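Local coordinates for protein bifunctional cytochrome P450/NADPH--P450 reductase (Deinococcus aerius, PDB 7F3H) that probably hydroxylates organic substrates at the haem of its cytochrome P450 domain, with electrons drawn from NADPH through a fused reductase, at residues 313-316 against 317-320; 349-352 against 353-357; 250-254 against 255-259. All coordinates share one frame; numbering follows the deposited sequence.

Contact 1 (313-316 against 317-320); sequences MRLD and VIPR
An i to i+4 salt bridge between Asp316 and Arg320 marks the start of helix 317-329, the helix that carries the ExxR motif in cytochromes P450. Arg320 grips the carboxylate side-on: NE meets OD1 of Asp316 at 2.9 Å and NH2 meets OD2 of Asp316 at 2.7 Å, so each oxygen has its own nitrogen. Both oxygens lie near the guanidinium plane and are approached on their syn sides. The two planes are turned 25° apart, so the nitrogens stand out of the carboxylate plane. With CG anti to the backbone N (chi1 165°), the Asp316 carboxylate is directed to the Arg320 guanidinium; from the N-cap position it makes no capping bond. The first backbone N-H groups instead go to Glu296, whose carboxylate receives those of Asp316, Val317 and Ile318. Arg320 also uses NH1, in a salt bridge to Asp380. On the inner side, CD1 of Leu315 lies 4.0 Å from CG2 of Ile318, with Leu420 of helix 408-425 also touching Leu315. The Pro319 ring sits against the same leucine, its CD 3.5 Å from CB of Leu315.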
loop_
_atom_site.group_PDB
_atom_site.type_symbol
_atom_site.label_atom_id
_atom_site.label_comp_id
_atom_site.label_asym_id
_atom_site.label_seq_id
_atom_site.Cartn_x
_atom_site.Cartn_y
_atom_site.Cartn_z
ATOM N N MET A 313 -17.760 9.318 7.089
ATOM C CA MET A 313 -17.357 10.648 6.652
ATOM C C MET A 313 -17.464 11.672 7.778
ATOM O O MET A 313 -16.831 12.729 7.705
ATOM C CB MET A 313 -18.188 11.086 5.439
ATOM C CG MET A 313 -17.989 10.192 4.210
ATOM S SD MET A 313 -16.230 9.781 3.891
ATOM C CE MET A 313 -15.476 11.391 3.695
ATOM N N ARG A 314 -18.185 11.352 8.846
ATOM C CA ARG A 314 -18.245 12.220 10.010
ATOM C C ARG A 314 -17.091 12.005 10.974
ATOM O O ARG A 314 -17.002 12.725 11.964
ATOM C CB ARG A 314 -19.571 12.011 10.750
ATOM C CG ARG A 314 -20.756 12.676 10.038
ATOM C CD ARG A 314 -22.075 12.241 10.625
ATOM N NE ARG A 314 -22.402 13.003 11.830
ATOM C CZ ARG A 314 -23.269 12.606 12.760
ATOM N NH1 ARG A 314 -23.916 11.450 12.629
ATOM N NH2 ARG A 314 -23.500 13.366 13.824
ATOM N N LEU A 315 -16.210 11.036 10.702
ATOM C CA LEU A 315 -15.054 10.767 11.548
ATOM C C LEU A 315 -14.006 11.871 11.443
ATOM O O LEU A 315 -13.812 12.465 10.380
ATOM C CB LEU A 315 -14.400 9.464 11.137
ATOM C CG LEU A 315 -15.133 8.160 11.362
ATOM C CD1 LEU A 315 -14.279 7.117 10.695
ATOM C CD2 LEU A 315 -15.310 7.885 12.831
ATOM N N ASP A 316 -13.288 12.107 12.561
ATOM C CA ASP A 316 -12.196 13.085 12.584
ATOM C C ASP A 316 -10.896 12.518 13.154
ATOM O O ASP A 316 -9.829 12.620 12.523
ATOM C CB ASP A 316 -12.565 14.321 13.405
ATOM C CG ASP A 316 -11.361 15.143 13.728
ATOM O OD1 ASP A 316 -10.606 15.484 12.785
ATOM O OD2 ASP A 316 -11.114 15.386 14.910
ATOM N N VAL A 317 -10.980 11.925 14.354
ATOM C CA VAL A 317 -9.801 11.350 14.991
ATOM C C VAL A 317 -9.229 10.211 14.141
ATOM O O VAL A 317 -8.032 10.185 13.834
ATOM C CB VAL A 317 -10.162 10.857 16.408
ATOM C CG1 VAL A 317 -9.018 10.040 17.022
ATOM C CG2 VAL A 317 -10.539 12.034 17.299
ATOM N N ILE A 318 -10.081 9.263 13.733
ATOM C CA ILE A 318 -9.603 8.059 13.035
ATOM C C ILE A 318 -8.925 8.397 11.701
ATOM O O ILE A 318 -7.832 7.870 11.438
ATOM C CB ILE A 318 -10.743 7.049 12.903
ATOM C CG1 ILE A 318 -10.952 6.320 14.241
ATOM C CG2 ILE A 318 -10.526 6.079 11.775
ATOM C CD1 ILE A 318 -12.104 5.317 14.216
ATOM N N PRO A 319 -9.508 9.241 10.823
ATOM C CA PRO A 319 -8.748 9.711 9.658
ATOM C C PRO A 319 -7.385 10.302 10.004
ATOM O O PRO A 319 -6.399 10.034 9.308
ATOM C CB PRO A 319 -9.679 10.771 9.045
ATOM C CG PRO A 319 -11.027 10.391 9.472
ATOM C CD PRO A 319 -10.880 9.790 10.829
ATOM N N ARG A 320 -7.293 11.147 11.035
ATOM C CA ARG A 320 -5.997 11.769 11.303
ATOM C C ARG A 320 -5.000 10.752 11.849
ATOM O O ARG A 320 -3.800 10.809 11.523
ATOM C CB ARG A 320 -6.201 12.936 12.247
ATOM C CG ARG A 320 -6.857 14.140 11.556
ATOM C CD ARG A 320 -6.880 15.367 12.466
ATOM N NE ARG A 320 -7.855 15.253 13.544
ATOM C CZ ARG A 320 -7.581 15.330 14.851
ATOM N NH1 ARG A 320 -6.326 15.512 15.283
ATOM N NH2 ARG A 320 -8.576 15.234 15.737
#

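Contact 2 (349-352 against 353-357); sequences YEIR and KGQQV
Arg352 to Gln355 form a type II beta turn, closed by the hydrogen bond from Gln355 N to Arg352 O at 2.9 Å and leading from strand 349-351 into strand 356-359. The N-H points fairly straight at the oxygen (159°), though the donor sits above the carbonyl plane and not on a lone pair. Gly354 takes the third position of the turn; with phi at 86° a side chain would run into Lys353 O, so the position suits glycine.

Inside the bend the contact is apolar and carried by one methyl branch. CG2 of Ile351, anti to its own N, extends between two partners: it lies 3.7 Å from CG2 of Val357 and 3.8 Å from CB of Gln355. Ile351 crosses each of these side chains at about a right angle; Val357 meets it with one methyl, Gln355 with the CB and CG methylenes. Gln355 then leads its amide away. Its chain bends at chi2 (59°), which brings NE2 within 2.8 Å of Gln356 O, in the carbonyl plane and on a lone pair; the same nitrogen also bonds to Thr52 O. Within the first strand and turn, Glu350 OE2 lies over the centre of the Arg352 guanidinium face, 3.9 Å above the plane. No N-H points at that oxygen, so the pairing is one of charge alone, and long.

Strand 349-351 pairs with 343-345 in a two-stranded antiparallel sheet, whereas 356-359 runs in the larger mixed sheet of the P450 fold between 51-56 and 336-339. Lys353 N is held by Asp342 OD1, and Val357 packs on Ile54 and Ala56 of strand 51-56, while Ile351 reaches Ala339 of strand 336-339.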
loop_
_atom_site.group_PDB
_atom_site.type_symbol
_atom_site.label_atom_id
_atom_site.label_comp_id
_atom_site.label_asym_id
_atom_site.label_seq_id
_atom_site.Cartn_x
_atom_site.Cartn_y
_atom_site.Cartn_z
ATOM N N TYR A 349 23.802 18.370 -7.986
ATOM C CA TYR A 349 23.889 16.919 -8.136
ATOM C C TYR A 349 23.367 16.485 -9.501
ATOM O O TYR A 349 22.216 16.776 -9.845
ATOM C CB TYR A 349 23.090 16.238 -7.027
ATOM C CG TYR A 349 23.538 16.601 -5.633
ATOM C CD1 TYR A 349 24.837 16.316 -5.194
ATOM C CD2 TYR A 349 22.675 17.248 -4.757
ATOM C CE1 TYR A 349 25.243 16.638 -3.917
ATOM C CE2 TYR A 349 23.076 17.578 -3.471
ATOM C CZ TYR A 349 24.354 17.272 -3.049
ATOM O OH TYR A 349 24.742 17.612 -1.752
ATOM N N GLU A 350 24.198 15.769 -10.268
ATOM C CA GLU A 350 23.791 15.308 -11.595
ATOM C C GLU A 350 23.079 13.970 -11.499
ATOM O O GLU A 350 23.476 13.114 -10.715
ATOM C CB GLU A 350 24.956 15.188 -12.566
ATOM C CG GLU A 350 24.423 15.042 -13.999
ATOM C CD GLU A 350 25.497 14.789 -15.032
ATOM O OE1 GLU A 350 26.548 15.470 -14.987
ATOM O OE2 GLU A 350 25.279 13.908 -15.896
ATOM N N ILE A 351 21.961 13.851 -12.201
ATOM C CA ILE A 351 21.239 12.601 -12.396
ATOM C C ILE A 351 21.171 12.356 -13.894
ATOM O O ILE A 351 20.474 13.079 -14.611
ATOM C CB ILE A 351 19.836 12.648 -11.780
ATOM C CG1 ILE A 351 19.901 13.253 -10.361
ATOM C CG2 ILE A 351 19.194 11.256 -11.822
ATOM C CD1 ILE A 351 20.738 12.456 -9.342
ATOM N N ARG A 352 21.893 11.349 -14.372
ATOM C CA ARG A 352 21.967 11.061 -15.803
ATOM C C ARG A 352 20.656 10.511 -16.353
ATOM O O ARG A 352 19.873 9.873 -15.642
ATOM C CB ARG A 352 23.098 10.079 -16.068
ATOM C CG ARG A 352 24.447 10.631 -15.682
ATOM C CD ARG A 352 25.526 9.617 -15.949
ATOM N NE ARG A 352 26.764 10.292 -16.304
ATOM C CZ ARG A 352 27.057 10.740 -17.517
ATOM N NH1 ARG A 352 26.204 10.573 -18.526
ATOM N NH2 ARG A 352 28.217 11.353 -17.716
ATOM N N LYS A 353 20.396 10.801 -17.630
ATOM C CA LYS A 353 19.262 10.182 -18.303
ATOM C C LYS A 353 19.218 8.686 -18.014
ATOM O O LYS A 353 20.214 7.976 -18.174
ATOM C CB LYS A 353 19.335 10.432 -19.810
ATOM C CG LYS A 353 18.037 10.095 -20.529
ATOM C CD LYS A 353 18.176 10.096 -22.042
ATOM C CE LYS A 353 16.806 10.076 -22.709
ATOM N NZ LYS A 353 16.844 9.643 -24.135
ATOM N N GLY A 354 18.047 8.216 -17.577
ATOM C CA GLY A 354 17.822 6.823 -17.260
ATOM C C GLY A 354 18.188 6.404 -15.852
ATOM O O GLY A 354 17.715 5.358 -15.400
ATOM N N GLN A 355 18.945 7.212 -15.113
ATOM C CA GLN A 355 19.254 6.881 -13.724
ATOM C C GLN A 355 17.980 6.918 -12.876
ATOM O O GLN A 355 17.181 7.852 -12.989
ATOM C CB GLN A 355 20.299 7.860 -13.174
ATOM C CG GLN A 355 20.661 7.660 -11.725
ATOM C CD GLN A 355 21.216 6.258 -11.423
ATOM O OE1 GLN A 355 22.221 5.822 -12.015
ATOM N NE2 GLN A 355 20.587 5.568 -10.472
ATOM N N GLN A 356 17.754 5.859 -12.094
ATOM C CA GLN A 356 16.683 5.823 -11.094
ATOM C C GLN A 356 17.089 6.578 -9.831
ATOM O O GLN A 356 18.227 6.457 -9.359
ATOM C CB GLN A 356 16.362 4.381 -10.690
ATOM C CG GLN A 356 15.491 3.605 -11.642
ATOM C CD GLN A 356 15.137 2.248 -11.094
ATOM O OE1 GLN A 356 14.338 2.132 -10.171
ATOM N NE2 GLN A 356 15.764 1.213 -11.630
ATOM N N VAL A 357 16.145 7.308 -9.246
ATOM C CA VAL A 357 16.301 7.886 -7.909
ATOM C C VAL A 357 15.145 7.406 -7.053
ATOM O O VAL A 357 13.977 7.607 -7.414
ATOM C CB VAL A 357 16.349 9.417 -7.934
ATOM C CG1 VAL A 357 16.545 9.950 -6.504
ATOM C CG2 VAL A 357 17.445 9.880 -8.860
#

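Contact 3 (250-254 against 255-259); sequences ERLSD and ENIRY
Ile257 folds its side chain back over the backbone of Ser253, the N-cap, and Asp254, the first residue of helix 254-285. Its CB stands 3.6 Å from Ser253 O and equally close to Asp254 O, at the level of the first turn. CG1, anti to the carbonyl carbon of its own residue (chi1 -67°), lies 3.2 Å from Ser253 O and also reaches CB of Leu252 at 3.8 Å. At the tip, CD1 stays 3.6 Å from Ser253 O, with Leu252 O slightly farther, while the Asp254 carboxylate runs alongside, pointing the same way. That carboxylate is engaged by Arg227 of helix 199-227 in a salt bridge, and Ile223 of the same helix packs on Ile257.

The apolar contact of Leu252 with Ile257 is a hydrophobic staple, next to the Ser253 N-cap of the helix that, in cytochromes P450, passes over the haem. OG of Ser253 accepts from Asn256 N at 3.0 Å, a nearly straight bond (163°) to an N-H of the first turn. Its chi1 of 79° places OG between the backbone N and the carbonyl carbon, on the side facing the helix start, and there it also touches CB of Asn256. The carbonyl of the same serine begins the regular helical pattern, receiving Ile257 N at 2.9 Å; Arg258 N follows to Asp254 O. An alanine in place of Ser253 lacks the hydroxyl, which would probably leave Asn256 N without its capping acceptor and the first turn more prone to fray. Beside the cap, Leu252 brings CD2 to 3.9 Å from OD1 of Asn256 as the two side chains cross obliquely. The amide of Asn256 has polar partners further out: OD1 accepts from Gln260 NE2, and ND2 donates to Asp88 O.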
loop_
_atom_site.group_PDB
_atom_site.type_symbol
_atom_site.label_atom_id
_atom_site.label_comp_id
_atom_site.label_asym_id
_atom_site.label_seq_id
_atom_site.Cartn_x
_atom_site.Cartn_y
_atom_site.Cartn_z
ATOM N N GLU A 250 -12.951 4.143 -26.975
ATOM C CA GLU A 250 -12.720 2.706 -26.901
ATOM C C GLU A 250 -13.023 2.141 -25.516
ATOM O O GLU A 250 -12.865 2.817 -24.501
ATOM C CB GLU A 250 -11.257 2.415 -27.257
ATOM C CG GLU A 250 -10.883 2.827 -28.689
ATOM C CD GLU A 250 -9.416 2.590 -29.019
ATOM O OE1 GLU A 250 -8.861 1.559 -28.582
ATOM O OE2 GLU A 250 -8.821 3.433 -29.727
ATOM N N ARG A 251 -13.460 0.881 -25.488
ATOM C CA ARG A 251 -13.586 0.141 -24.242
ATOM C C ARG A 251 -12.272 -0.571 -23.933
ATOM O O ARG A 251 -11.370 -0.668 -24.778
ATOM C CB ARG A 251 -14.723 -0.881 -24.307
ATOM C CG ARG A 251 -16.123 -0.302 -24.166
ATOM C CD ARG A 251 -17.194 -1.386 -24.125
ATOM N NE ARG A 251 -17.354 -2.047 -25.424
ATOM C CZ ARG A 251 -16.855 -3.248 -25.743
ATOM N NH1 ARG A 251 -16.167 -3.958 -24.850
ATOM N NH2 ARG A 251 -17.062 -3.751 -26.961
ATOM N N LEU A 252 -12.149 -1.044 -22.695
ATOM C CA LEU A 252 -10.991 -1.844 -22.348
ATOM C C LEU A 252 -11.169 -3.234 -22.942
ATOM O O LEU A 252 -12.281 -3.767 -22.943
ATOM C CB LEU A 252 -10.834 -1.910 -20.826
ATOM C CG LEU A 252 -10.449 -0.618 -20.094
ATOM C CD1 LEU A 252 -10.209 -0.924 -18.648
ATOM C CD2 LEU A 252 -9.205 0.002 -20.678
ATOM N N SER A 253 -10.082 -3.806 -23.480
ATOM C CA SER A 253 -10.063 -5.213 -23.887
ATOM C C SER A 253 -10.306 -6.137 -22.698
ATOM O O SER A 253 -10.091 -5.776 -21.535
ATOM C CB SER A 253 -8.744 -5.590 -24.552
ATOM O OG SER A 253 -7.723 -5.809 -23.597
ATOM N N ASP A 254 -10.664 -7.387 -23.012
ATOM C CA ASP A 254 -10.889 -8.373 -21.954
ATOM C C ASP A 254 -9.575 -8.716 -21.254
ATOM O O ASP A 254 -9.533 -8.827 -20.018
ATOM C CB ASP A 254 -11.553 -9.635 -22.527
ATOM C CG ASP A 254 -13.074 -9.469 -22.812
ATOM O OD1 ASP A 254 -13.759 -8.531 -22.314
ATOM O OD2 ASP A 254 -13.589 -10.328 -23.550
ATOM N N GLU A 255 -8.490 -8.836 -22.028
ATOM C CA GLU A 255 -7.181 -9.081 -21.440
ATOM C C GLU A 255 -6.844 -7.981 -20.442
ATOM O O GLU A 255 -6.485 -8.247 -19.289
ATOM C CB GLU A 255 -6.103 -9.082 -22.529
ATOM C CG GLU A 255 -4.829 -9.750 -22.113
ATOM C CD GLU A 255 -3.664 -9.421 -23.005
ATOM O OE1 GLU A 255 -3.736 -8.398 -23.691
ATOM O OE2 GLU A 255 -2.693 -10.203 -23.064
ATOM N N ASN A 256 -7.026 -6.726 -20.857
ATOM C CA ASN A 256 -6.649 -5.626 -19.983
ATOM C C ASN A 256 -7.561 -5.525 -18.762
ATOM O O ASN A 256 -7.104 -5.113 -17.692
ATOM C CB ASN A 256 -6.618 -4.307 -20.753
ATOM C CG ASN A 256 -5.942 -3.206 -19.959
ATOM O OD1 ASN A 256 -6.609 -2.458 -19.216
ATOM N ND2 ASN A 256 -4.609 -3.111 -20.088
ATOM N N ILE A 257 -8.859 -5.832 -18.904
ATOM C CA ILE A 257 -9.730 -5.892 -17.728
ATOM C C ILE A 257 -9.214 -6.911 -16.712
ATOM O O ILE A 257 -9.204 -6.660 -15.496
ATOM C CB ILE A 257 -11.173 -6.214 -18.135
ATOM C CG1 ILE A 257 -11.770 -5.058 -18.931
ATOM C CG2 ILE A 257 -11.999 -6.537 -16.904
ATOM C CD1 ILE A 257 -13.089 -5.401 -19.608
ATOM N N ARG A 258 -8.823 -8.095 -17.184
ATOM C CA ARG A 258 -8.301 -9.073 -16.233
ATOM C C ARG A 258 -7.045 -8.526 -15.574
ATOM O O ARG A 258 -6.867 -8.663 -14.352
ATOM C CB ARG A 258 -8.034 -10.434 -16.893
ATOM C CG ARG A 258 -6.771 -11.073 -16.367
ATOM C CD ARG A 258 -6.548 -12.473 -16.837
ATOM N NE ARG A 258 -6.105 -12.613 -18.227
ATOM C CZ ARG A 258 -4.852 -12.431 -18.646
ATOM N NH1 ARG A 258 -3.922 -12.063 -17.798
ATOM N NH2 ARG A 258 -4.525 -12.602 -19.924
ATOM N N TYR A 259 -6.178 -7.882 -16.374
ATOM C CA TYR A 259 -4.977 -7.249 -15.837
ATOM C C TYR A 259 -5.318 -6.229 -14.750
ATOM O O TYR A 259 -4.681 -6.208 -13.688
ATOM C CB TYR A 259 -4.207 -6.587 -16.967
ATOM C CG TYR A 259 -3.345 -7.544 -17.730
ATOM C CD1 TYR A 259 -2.797 -8.670 -17.108
ATOM C CD2 TYR A 259 -3.052 -7.331 -19.076
ATOM C CE1 TYR A 259 -1.998 -9.552 -17.820
ATOM C CE2 TYR A 259 -2.247 -8.216 -19.779
ATOM C CZ TYR A 259 -1.729 -9.311 -19.146
ATOM O OH TYR A 259 -0.932 -10.165 -19.851
#

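In the fold
The three contacts are separate local features of one P450 domain, each at a place where a helix or strand begins. Between centres, contacts 1 and 2 lie about 40 Å apart, contacts 1 and 3 about 36 Å and contacts 2 and 3 about 34 Å, and no two of them touch. In sequence, contact 3 comes first, then contact 1, then contact 2. The side chain of Asn256 in contact 3 lies about 10 Å from the haem, that of Val357 in contact 2 about 12 Å and that of Ile318 in contact 1 about 14 Å. At these distances none of these three side chains touches the cofactor.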